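Local coordinates for nitrite oxidoreductase subunit A (Kuenenia stuttgartiensis, PDB 7B04), which belongs to the molybdopterin oxidoreductase family, is similar to NarG, and holds a molybdenum atom, two MD1 groups and an iron/sulfur cluster, at residues Thr1060-Met1065 and Ile1094-Lys1099; His273-Pro278 and Val529-His534. All blocks are in the same frame, centred on the assembly; numbering follows the deposited sequence.

How the contacts relate
Both contacts lie in the buried core of the chain, with centres about 8 Å apart, and each touches the same MD1 group. Contact 1 joins two loops of the C-terminal part. It is mostly apolar and has no hydrogen bond between its segments. Contact 2 joins a loop to the end of helix 527-530 and the turn after it. It is more polar, and its Asp275 binds the molybdenum atom. The two contacts also meet directly. Lys1099 N and His531 O are 3.1 Å apart, a probable backbone hydrogen bond, and Val1097 packs near Tyr532. Contact 1 lines the pterin of MD1, and contact 2 lies at the molybdenum atom.

Contact 1: residues Thr1060-Met1065 and Ile1094-Lys1099; sequences TRDWSM and INTVPK. With MD1 (phosphoric acid 4-(2-amino-4-oxo-3,4,5,6,-tetrahydro-pteridin-6-yl)-2-hydroxy-3,4-dimercapto-but-3-en-yl ester guanylate ester), chain C.
The loop segments 1060-1065 and 1094-1099 run in nearly opposite directions, 153° apart end to end, and pair Thr1060 with Pro1098 at 5.5 Å between CA atoms and Met1065 with Ile1094 at the far end. No hydrogen bond crosses between them. Arg1061 O and Val1097 O, two acceptors, lie 3.4 Å apart. Side-chain packing makes the join. Val1097 is the centre of it. Its two methyls meet the bent side chain of Met1065 tip to tip, with Met1065 CE 3.4 Å from Val1097 CG2. The same CG2 reaches the indole of Trp1063, 3.6 Å from CD1, where the two side chains cross at about a right angle. Trp1063 NE1 is hydrogen-bonded to the backbone O of Glu1100. The two loops together line part of one side of the MD1 site of a molybdopterin oxidoreductase. Pro1098 lies over a face of the pteridine ring system, with CB 3.3 Å from MD1 C17 and CG 3.5 Å from MD1 N18. Beside it, Thr1060 OG1 is 3.5 Å from Pro1098 O. OG1 is trans to the backbone N (chi1 -170°), which turns the hydroxyl to the proline. Farther along, Ile1094 CD1 packs 3.6 Å from Ser1064 OG, which is hydrogen-bonded to Gln1069 NE2. Asp1062 crosses Thr1096 at about a right angle, and its OD2 is held by His619 ND1.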
loop_
_atom_site.group_PDB
_atom_site.type_symbol
_atom_site.label_atom_id
_atom_site.label_comp_id
_atom_site.label_asym_id
_atom_site.label_seq_id
_atom_site.Cartn_x
_atom_site.Cartn_y
_atom_site.Cartn_z
ATOM N N THR B 1060 2.619 17.732 -15.145
ATOM C CA THR B 1060 1.983 18.413 -14.028
ATOM C C THR B 1060 2.544 19.823 -13.905
ATOM O O THR B 1060 3.648 20.120 -14.371
ATOM C CB THR B 1060 2.199 17.644 -12.721
ATOM O OG1 THR B 1060 1.378 18.204 -11.689
ATOM C CG2 THR B 1060 3.638 17.740 -12.310
ATOM N N ARG B 1061 1.755 20.701 -13.289
ATOM C CA ARG B 1061 2.087 22.117 -13.254
ATOM C C ARG B 1061 1.521 22.773 -12.004
ATOM O O ARG B 1061 0.568 22.284 -11.391
ATOM C CB ARG B 1061 1.542 22.836 -14.491
ATOM C CG ARG B 1061 1.508 24.329 -14.398
ATOM C CD ARG B 1061 0.961 25.097 -15.561
ATOM N NE ARG B 1061 1.352 26.460 -15.264
ATOM C CZ ARG B 1061 2.545 26.948 -15.563
ATOM N NH1 ARG B 1061 3.426 26.197 -16.213
ATOM N NH2 ARG B 1061 2.859 28.179 -15.215
ATOM N N ASP B 1062 2.118 23.910 -11.651
ATOM C CA ASP B 1062 1.662 24.722 -10.542
ATOM C C ASP B 1062 0.682 25.777 -11.041
ATOM O O ASP B 1062 0.887 26.388 -12.095
ATOM C CB ASP B 1062 2.846 25.400 -9.861
ATOM C CG ASP B 1062 2.433 26.192 -8.656
ATOM O OD1 ASP B 1062 1.919 25.575 -7.702
ATOM O OD2 ASP B 1062 2.611 27.427 -8.665
ATOM N N TRP B 1063 -0.381 25.989 -10.272
ATOM C CA TRP B 1063 -1.402 26.986 -10.571
ATOM C C TRP B 1063 -1.500 27.945 -9.393
ATOM O O TRP B 1063 -1.680 27.510 -8.251
ATOM C CB TRP B 1063 -2.748 26.319 -10.852
ATOM C CG TRP B 1063 -2.774 25.575 -12.152
ATOM C CD1 TRP B 1063 -2.555 24.241 -12.341
ATOM C CD2 TRP B 1063 -3.030 26.127 -13.448
ATOM N NE1 TRP B 1063 -2.661 23.929 -13.675
ATOM C CE2 TRP B 1063 -2.953 25.069 -14.375
ATOM C CE3 TRP B 1063 -3.319 27.413 -13.913
ATOM C CZ2 TRP B 1063 -3.154 25.259 -15.740
ATOM C CZ3 TRP B 1063 -3.518 27.598 -15.269
ATOM C CH2 TRP B 1063 -3.435 26.527 -16.166
ATOM N N SER B 1064 -1.362 29.241 -9.666
ATOM C CA SER B 1064 -1.435 30.275 -8.633
ATOM C C SER B 1064 -2.874 30.771 -8.521
ATOM O O SER B 1064 -3.328 31.577 -9.335
ATOM C CB SER B 1064 -0.477 31.416 -8.951
ATOM O OG SER B 1064 -0.416 32.335 -7.876
ATOM N N MET B 1065 -3.587 30.310 -7.501
ATOM C CA MET B 1065 -4.986 30.691 -7.321
ATOM C C MET B 1065 -5.103 32.111 -6.787
ATOM O O MET B 1065 -4.533 32.411 -5.733
ATOM C CB MET B 1065 -5.682 29.750 -6.358
ATOM C CG MET B 1065 -6.084 28.453 -6.972
ATOM S SD MET B 1065 -4.640 27.447 -7.289
ATOM C CE MET B 1065 -5.459 25.884 -7.444
ATOM N N ILE B 1094 -1.644 29.214 -0.929
ATOM C CA ILE B 1094 -1.790 28.480 -2.187
ATOM C C ILE B 1094 -1.898 26.990 -1.916
ATOM O O ILE B 1094 -1.069 26.402 -1.207
ATOM C CB ILE B 1094 -0.616 28.744 -3.141
ATOM C CG1 ILE B 1094 -0.693 30.129 -3.771
ATOM C CG2 ILE B 1094 -0.635 27.745 -4.263
ATOM C CD1 ILE B 1094 0.279 30.300 -4.970
ATOM N N ASN B 1095 -2.918 26.368 -2.504
ATOM C CA ASN B 1095 -3.170 24.936 -2.381
ATOM C C ASN B 1095 -2.905 24.310 -3.744
ATOM O O ASN B 1095 -3.710 24.455 -4.670
ATOM C CB ASN B 1095 -4.601 24.677 -1.937
ATOM C CG ASN B 1095 -4.708 23.484 -1.019
ATOM O OD1 ASN B 1095 -4.237 23.517 0.119
ATOM N ND2 ASN B 1095 -5.314 22.411 -1.510
ATOM N N THR B 1096 -1.759 23.650 -3.877
ATOM C CA THR B 1096 -1.302 23.194 -5.182
ATOM C C THR B 1096 -2.239 22.140 -5.757
ATOM O O THR B 1096 -2.851 21.344 -5.033
ATOM C CB THR B 1096 0.100 22.629 -5.091
ATOM O OG1 THR B 1096 0.054 21.376 -4.399
ATOM C CG2 THR B 1096 1.017 23.619 -4.388
ATOM N N VAL B 1097 -2.345 22.145 -7.084
ATOM C CA VAL B 1097 -3.258 21.257 -7.799
ATOM C C VAL B 1097 -2.519 20.492 -8.890
ATOM O O VAL B 1097 -2.232 21.056 -9.958
ATOM C CB VAL B 1097 -4.421 22.067 -8.388
ATOM C CG1 VAL B 1097 -5.366 22.421 -7.287
ATOM C CG2 VAL B 1097 -3.902 23.346 -9.097
ATOM N N PRO B 1098 -2.203 19.211 -8.684
ATOM C CA PRO B 1098 -1.548 18.453 -9.761
ATOM C C PRO B 1098 -2.508 17.919 -10.805
ATOM O O PRO B 1098 -2.061 17.568 -11.906
ATOM C CB PRO B 1098 -0.850 17.304 -9.014
ATOM C CG PRO B 1098 -0.838 17.719 -7.577
ATOM C CD PRO B 1098 -2.084 18.515 -7.391
ATOM N N LYS B 1099 -3.804 17.861 -10.506
ATOM C CA LYS B 1099 -4.779 17.266 -11.411
ATOM C C LYS B 1099 -5.336 18.235 -12.448
ATOM O O LYS B 1099 -6.034 17.792 -13.369
ATOM C CB LYS B 1099 -5.919 16.641 -10.605
ATOM C CG LYS B 1099 -5.425 15.495 -9.744
ATOM C CD LYS B 1099 -6.531 14.801 -8.983
ATOM C CE LYS B 1099 -5.946 13.679 -8.140
ATOM N NZ LYS B 1099 -6.984 12.901 -7.422
HETATM P PB MD1 C . 6.475 14.151 1.016
HETATM O O3B MD1 C . 6.417 12.512 0.900
HETATM O O1B MD1 C . 7.651 14.636 0.205
HETATM O O2B MD1 C . 6.677 14.536 2.462
HETATM O O3A MD1 C . 5.095 14.879 0.469
HETATM C C10 MD1 C . 3.882 14.191 0.376
HETATM C C11 MD1 C . 3.121 14.664 -0.897
HETATM O O11 MD1 C . 3.405 13.630 -2.093
HETATM C C12 MD1 C . 1.820 14.823 -0.651
HETATM S S12 MD1 C . 1.170 14.332 0.973
HETATM C C13 MD1 C . 0.766 15.413 -1.633
HETATM S S13 MD1 C . -0.918 15.469 -0.952
HETATM C C14 MD1 C . 0.932 15.898 -2.996
HETATM N N15 MD1 C . 0.220 14.798 -3.917
HETATM C C16 MD1 C . 0.531 14.843 -5.293
HETATM C C15 MD1 C . -0.291 14.043 -6.239
HETATM O O14 MD1 C . -1.194 13.396 -5.829
HETATM N N17 MD1 C . 0.019 14.059 -7.694
HETATM C C17 MD1 C . 1.200 14.898 -8.224
HETATM N N16 MD1 C . 1.498 14.916 -9.644
HETATM N N18 MD1 C . 2.040 15.717 -7.275
HETATM C C20 MD1 C . 1.757 15.719 -5.864
HETATM N N8 MD1 C . 2.575 16.492 -5.024
HETATM C C7 MD1 C . 2.280 16.384 -3.457
HETATM P PA MD1 C . 7.574 11.517 1.528
HETATM O O1A MD1 C . 6.983 10.170 1.865
HETATM O O2A MD1 C . 8.642 11.352 0.487
HETATM O "O5'" MD1 C . 8.333 12.135 2.851
HETATM C "C5'" MD1 C . 9.152 11.246 3.559
HETATM C "C4'" MD1 C . 10.654 11.425 3.146
HETATM O "O4'" MD1 C . 11.529 11.579 4.423
HETATM C "C1'" MD1 C . 12.219 10.195 4.618
HETATM N N9 MD1 C . 12.074 9.716 6.021
HETATM C C4 MD1 C . 12.691 10.376 6.986
HETATM N N3 MD1 C . 13.554 11.585 6.949
HETATM C C2 MD1 C . 14.110 12.108 8.190
HETATM N N2 MD1 C . 14.948 13.284 8.147
HETATM N N1 MD1 C . 13.834 11.470 9.451
HETATM C C6 MD1 C . 13.003 10.308 9.478
HETATM O O6 MD1 C . 12.773 9.779 10.512
HETATM C C5 MD1 C . 12.419 9.760 8.169
HETATM N N7 MD1 C . 11.634 8.720 7.907
HETATM C C8 MD1 C . 11.413 8.682 6.574
HETATM C "C2'" MD1 C . 11.649 9.403 3.800
HETATM O "O2'" MD1 C . 12.611 8.433 3.286
HETATM C "C3'" MD1 C . 11.093 10.369 2.574
HETATM O "O3'" MD1 C . 12.198 10.689 1.679
#

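Contact 2: residues His273-Pro278 and Val529-His534; sequences HGDQAP and VNHYFH. With MO (molybdenum atom), chain D; MD1 (phosphoric acid 4-(2-amino-4-oxo-3,4,5,6,-tetrahydro-pteridin-6-yl)-2-hydroxy-3,4-dimercapto-but-3-en-yl ester guanylate ester), chain C.
His531 bonds back to the loop of His273: its NE2 donates to His273 O at 3.0 Å. The N-H...O angle is 138°, so the bond is bent, and the place of that oxygen is less sure in the model. Gly274 O lies at the edge of the same imidazole, near its plane and 3.2 Å from His531 CD2. The ring is thus set beside two successive backbone carbonyls.

Metal binding belongs to Asp275. In the model both of its carboxylate oxygens, OD1 and OD2, bind the molybdenum atom, 2.1 Å each. OD1 is also crowded against MD1 S13, so the two-oxygen mode is less sure. MD1 S12 and S13 each bind the metal at 2.3 Å, and two atoms from elsewhere complete the site. A second MD1 lies close to Asp275 and probably supplies sulfurs. Aspartate beside dithiolene sulfurs is the pattern known from NarG-type molybdopterin oxidoreductases.

Packing on MD1 comes from two histidines. The His273 ring lays one face against the chain of MD1, with C10 3.4 Å above its plane. CG of His273 lies opposite the carbonyl carbon (chi1 -68°), and this swings the ring to MD1 and away from the 529-534 segment. His531 CE1 is 3.6 Å from MD1 N15.

Van der Waals contact is made by Asn530. Its amide rests against Ala277 and Pro278, with OD1 3.7 Å from Ala277 CA. Asn530 OD1 also accepts a hydrogen bond from Asn539 ND2 of helix 535-541, which helps to set the turn of the amide.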
loop_
_atom_site.group_PDB
_atom_site.type_symbol
_atom_site.label_atom_id
_atom_site.label_comp_id
_atom_site.label_asym_id
_atom_site.label_seq_id
_atom_site.Cartn_x
_atom_site.Cartn_y
_atom_site.Cartn_z
ATOM N N HIS B 273 1.336 20.573 -0.422
ATOM C CA HIS B 273 0.934 19.266 -0.920
ATOM C C HIS B 273 -0.468 19.261 -1.522
ATOM O O HIS B 273 -0.905 18.219 -2.019
ATOM C CB HIS B 273 1.032 18.239 0.212
ATOM C CG HIS B 273 2.436 17.949 0.645
ATOM N ND1 HIS B 273 2.732 17.321 1.836
ATOM C CD2 HIS B 273 3.625 18.199 0.047
ATOM C CE1 HIS B 273 4.042 17.204 1.957
ATOM N NE2 HIS B 273 4.607 17.724 0.882
ATOM N N GLY B 274 -1.171 20.392 -1.524
ATOM C CA GLY B 274 -2.541 20.394 -1.997
ATOM C C GLY B 274 -3.517 19.723 -1.065
ATOM O O GLY B 274 -4.592 19.304 -1.501
ATOM N N ASP B 275 -3.169 19.618 0.215
ATOM C CA ASP B 275 -3.940 18.842 1.173
ATOM C C ASP B 275 -5.041 19.648 1.865
ATOM O O ASP B 275 -6.031 19.056 2.312
ATOM C CB ASP B 275 -2.999 18.245 2.223
ATOM C CG ASP B 275 -2.112 17.134 1.672
ATOM O OD1 ASP B 275 -2.507 16.455 0.703
ATOM O OD2 ASP B 275 -1.013 16.936 2.233
ATOM N N GLN B 276 -4.895 20.964 1.978
ATOM C CA GLN B 276 -5.905 21.806 2.668
ATOM C C GLN B 276 -7.173 21.878 1.833
ATOM O O GLN B 276 -7.040 21.850 0.638
ATOM C CB GLN B 276 -5.323 23.206 2.875
ATOM C CG GLN B 276 -6.335 24.338 2.968
ATOM C CD GLN B 276 -6.079 25.426 3.976
ATOM O OE1 GLN B 276 -6.479 25.342 5.124
ATOM N NE2 GLN B 276 -5.467 26.500 3.526
ATOM N N ALA B 277 -8.356 21.895 2.436
ATOM C CA ALA B 277 -9.533 22.170 1.598
ATOM C C ALA B 277 -9.711 23.692 1.606
ATOM O O ALA B 277 -10.220 24.203 2.574
ATOM C CB ALA B 277 -10.718 21.477 2.181
ATOM N N PRO B 278 -9.440 24.423 0.510
ATOM C CA PRO B 278 -9.429 25.896 0.524
ATOM C C PRO B 278 -10.757 26.534 0.894
ATOM O O PRO B 278 -10.765 27.680 1.362
ATOM C CB PRO B 278 -9.034 26.251 -0.916
ATOM C CG PRO B 278 -8.366 24.986 -1.426
ATOM C CD PRO B 278 -9.174 23.901 -0.843
ATOM N N VAL B 529 -10.615 15.944 -5.325
ATOM C CA VAL B 529 -11.274 17.172 -5.747
ATOM C C VAL B 529 -10.475 18.387 -5.289
ATOM O O VAL B 529 -10.568 19.462 -5.892
ATOM C CB VAL B 529 -12.718 17.227 -5.218
ATOM C CG1 VAL B 529 -13.532 16.085 -5.801
ATOM C CG2 VAL B 529 -12.729 17.169 -3.698
ATOM N N ASN B 530 -9.686 18.233 -4.223
ATOM C CA ASN B 530 -8.863 19.338 -3.745
ATOM C C ASN B 530 -7.656 19.613 -4.630
ATOM O O ASN B 530 -7.031 20.668 -4.483
ATOM C CB ASN B 530 -8.390 19.080 -2.314
ATOM C CG ASN B 530 -9.432 19.451 -1.280
ATOM O OD1 ASN B 530 -10.280 20.310 -1.516
ATOM N ND2 ASN B 530 -9.365 18.811 -0.119
ATOM N N HIS B 531 -7.315 18.703 -5.543
ATOM C CA HIS B 531 -6.205 18.906 -6.464
ATOM C C HIS B 531 -6.669 19.432 -7.820
ATOM O O HIS B 531 -5.983 19.241 -8.829
ATOM C CB HIS B 531 -5.411 17.610 -6.627
ATOM C CG HIS B 531 -4.509 17.307 -5.471
ATOM N ND1 HIS B 531 -3.819 16.119 -5.355
ATOM C CD2 HIS B 531 -4.177 18.041 -4.383
ATOM C CE1 HIS B 531 -3.104 16.134 -4.245
ATOM N NE2 HIS B 531 -3.304 17.289 -3.636
ATOM N N TYR B 532 -7.816 20.111 -7.853
ATOM C CA TYR B 532 -8.260 20.870 -9.011
ATOM C C TYR B 532 -8.365 22.345 -8.640
ATOM O O TYR B 532 -8.520 22.701 -7.468
ATOM C CB TYR B 532 -9.604 20.356 -9.541
ATOM C CG TYR B 532 -9.527 18.985 -10.173
ATOM C CD1 TYR B 532 -9.031 18.818 -11.460
ATOM C CD2 TYR B 532 -9.950 17.860 -9.482
ATOM C CE1 TYR B 532 -8.959 17.565 -12.040
ATOM C CE2 TYR B 532 -9.881 16.606 -10.054
ATOM C CZ TYR B 532 -9.386 16.462 -11.330
ATOM O OH TYR B 532 -9.321 15.209 -11.894
ATOM N N PHE B 533 -8.284 23.197 -9.668
ATOM C CA PHE B 533 -8.145 24.638 -9.460
ATOM C C PHE B 533 -9.269 25.193 -8.599
ATOM O O PHE B 533 -9.027 25.946 -7.649
ATOM C CB PHE B 533 -8.096 25.355 -10.806
ATOM C CG PHE B 533 -7.794 26.819 -10.706
ATOM C CD1 PHE B 533 -6.487 27.262 -10.594
ATOM C CD2 PHE B 533 -8.816 27.754 -10.724
ATOM C CE1 PHE B 533 -6.205 28.612 -10.505
ATOM C CE2 PHE B 533 -8.540 29.104 -10.635
ATOM C CZ PHE B 533 -7.233 29.534 -10.525
ATOM N N HIS B 534 -10.506 24.817 -8.900
ATOM C CA HIS B 534 -11.664 25.396 -8.225
ATOM C C HIS B 534 -12.080 24.561 -7.029
ATOM O O HIS B 534 -13.266 24.450 -6.696
ATOM C CB HIS B 534 -12.811 25.562 -9.219
ATOM C CG HIS B 534 -12.527 26.573 -10.284
ATOM N ND1 HIS B 534 -12.498 27.929 -10.034
ATOM C CD2 HIS B 534 -12.236 26.426 -11.597
ATOM C CE1 HIS B 534 -12.209 28.572 -11.150
ATOM N NE2 HIS B 534 -12.046 27.684 -12.114
HETATM MO MO MO D . -1.046 15.008 1.309
HETATM P PB MD1 C . 6.475 14.151 1.016
HETATM O O3B MD1 C . 6.417 12.512 0.900
HETATM O O1B MD1 C . 7.651 14.636 0.205
HETATM O O2B MD1 C . 6.677 14.536 2.462
HETATM O O3A MD1 C . 5.095 14.879 0.469
HETATM C C10 MD1 C . 3.882 14.191 0.376
HETATM C C11 MD1 C . 3.121 14.664 -0.897
HETATM O O11 MD1 C . 3.405 13.630 -2.093
HETATM C C12 MD1 C . 1.820 14.823 -0.651
HETATM S S12 MD1 C . 1.170 14.332 0.973
HETATM C C13 MD1 C . 0.766 15.413 -1.633
HETATM S S13 MD1 C . -0.918 15.469 -0.952
HETATM C C14 MD1 C . 0.932 15.898 -2.996
HETATM N N15 MD1 C . 0.220 14.798 -3.917
HETATM C C16 MD1 C . 0.531 14.843 -5.293
HETATM C C15 MD1 C . -0.291 14.043 -6.239
HETATM O O14 MD1 C . -1.194 13.396 -5.829
HETATM N N17 MD1 C . 0.019 14.059 -7.694
HETATM C C17 MD1 C . 1.200 14.898 -8.224
HETATM N N16 MD1 C . 1.498 14.916 -9.644
HETATM N N18 MD1 C . 2.040 15.717 -7.275
HETATM C C20 MD1 C . 1.757 15.719 -5.864
HETATM N N8 MD1 C . 2.575 16.492 -5.024
HETATM C C7 MD1 C . 2.280 16.384 -3.457
HETATM P PA MD1 C . 7.574 11.517 1.528
HETATM O O1A MD1 C . 6.983 10.170 1.865
HETATM O O2A MD1 C . 8.642 11.352 0.487
HETATM O "O5'" MD1 C . 8.333 12.135 2.851
HETATM C "C5'" MD1 C . 9.152 11.246 3.559
HETATM C "C4'" MD1 C . 10.654 11.425 3.146
HETATM O "O4'" MD1 C . 11.529 11.579 4.423
HETATM C "C1'" MD1 C . 12.219 10.195 4.618
HETATM N N9 MD1 C . 12.074 9.716 6.021
HETATM C C4 MD1 C . 12.691 10.376 6.986
HETATM N N3 MD1 C . 13.554 11.585 6.949
HETATM C C2 MD1 C . 14.110 12.108 8.190
HETATM N N2 MD1 C . 14.948 13.284 8.147
HETATM N N1 MD1 C . 13.834 11.470 9.451
HETATM C C6 MD1 C . 13.003 10.308 9.478
HETATM O O6 MD1 C . 12.773 9.779 10.512
HETATM C C5 MD1 C . 12.419 9.760 8.169
HETATM N N7 MD1 C . 11.634 8.720 7.907
HETATM C C8 MD1 C . 11.413 8.682 6.574
HETATM C "C2'" MD1 C . 11.649 9.403 3.800
HETATM O "O2'" MD1 C . 12.611 8.433 3.286
HETATM C "C3'" MD1 C . 11.093 10.369 2.574
HETATM O "O3'" MD1 C . 12.198 10.689 1.679
#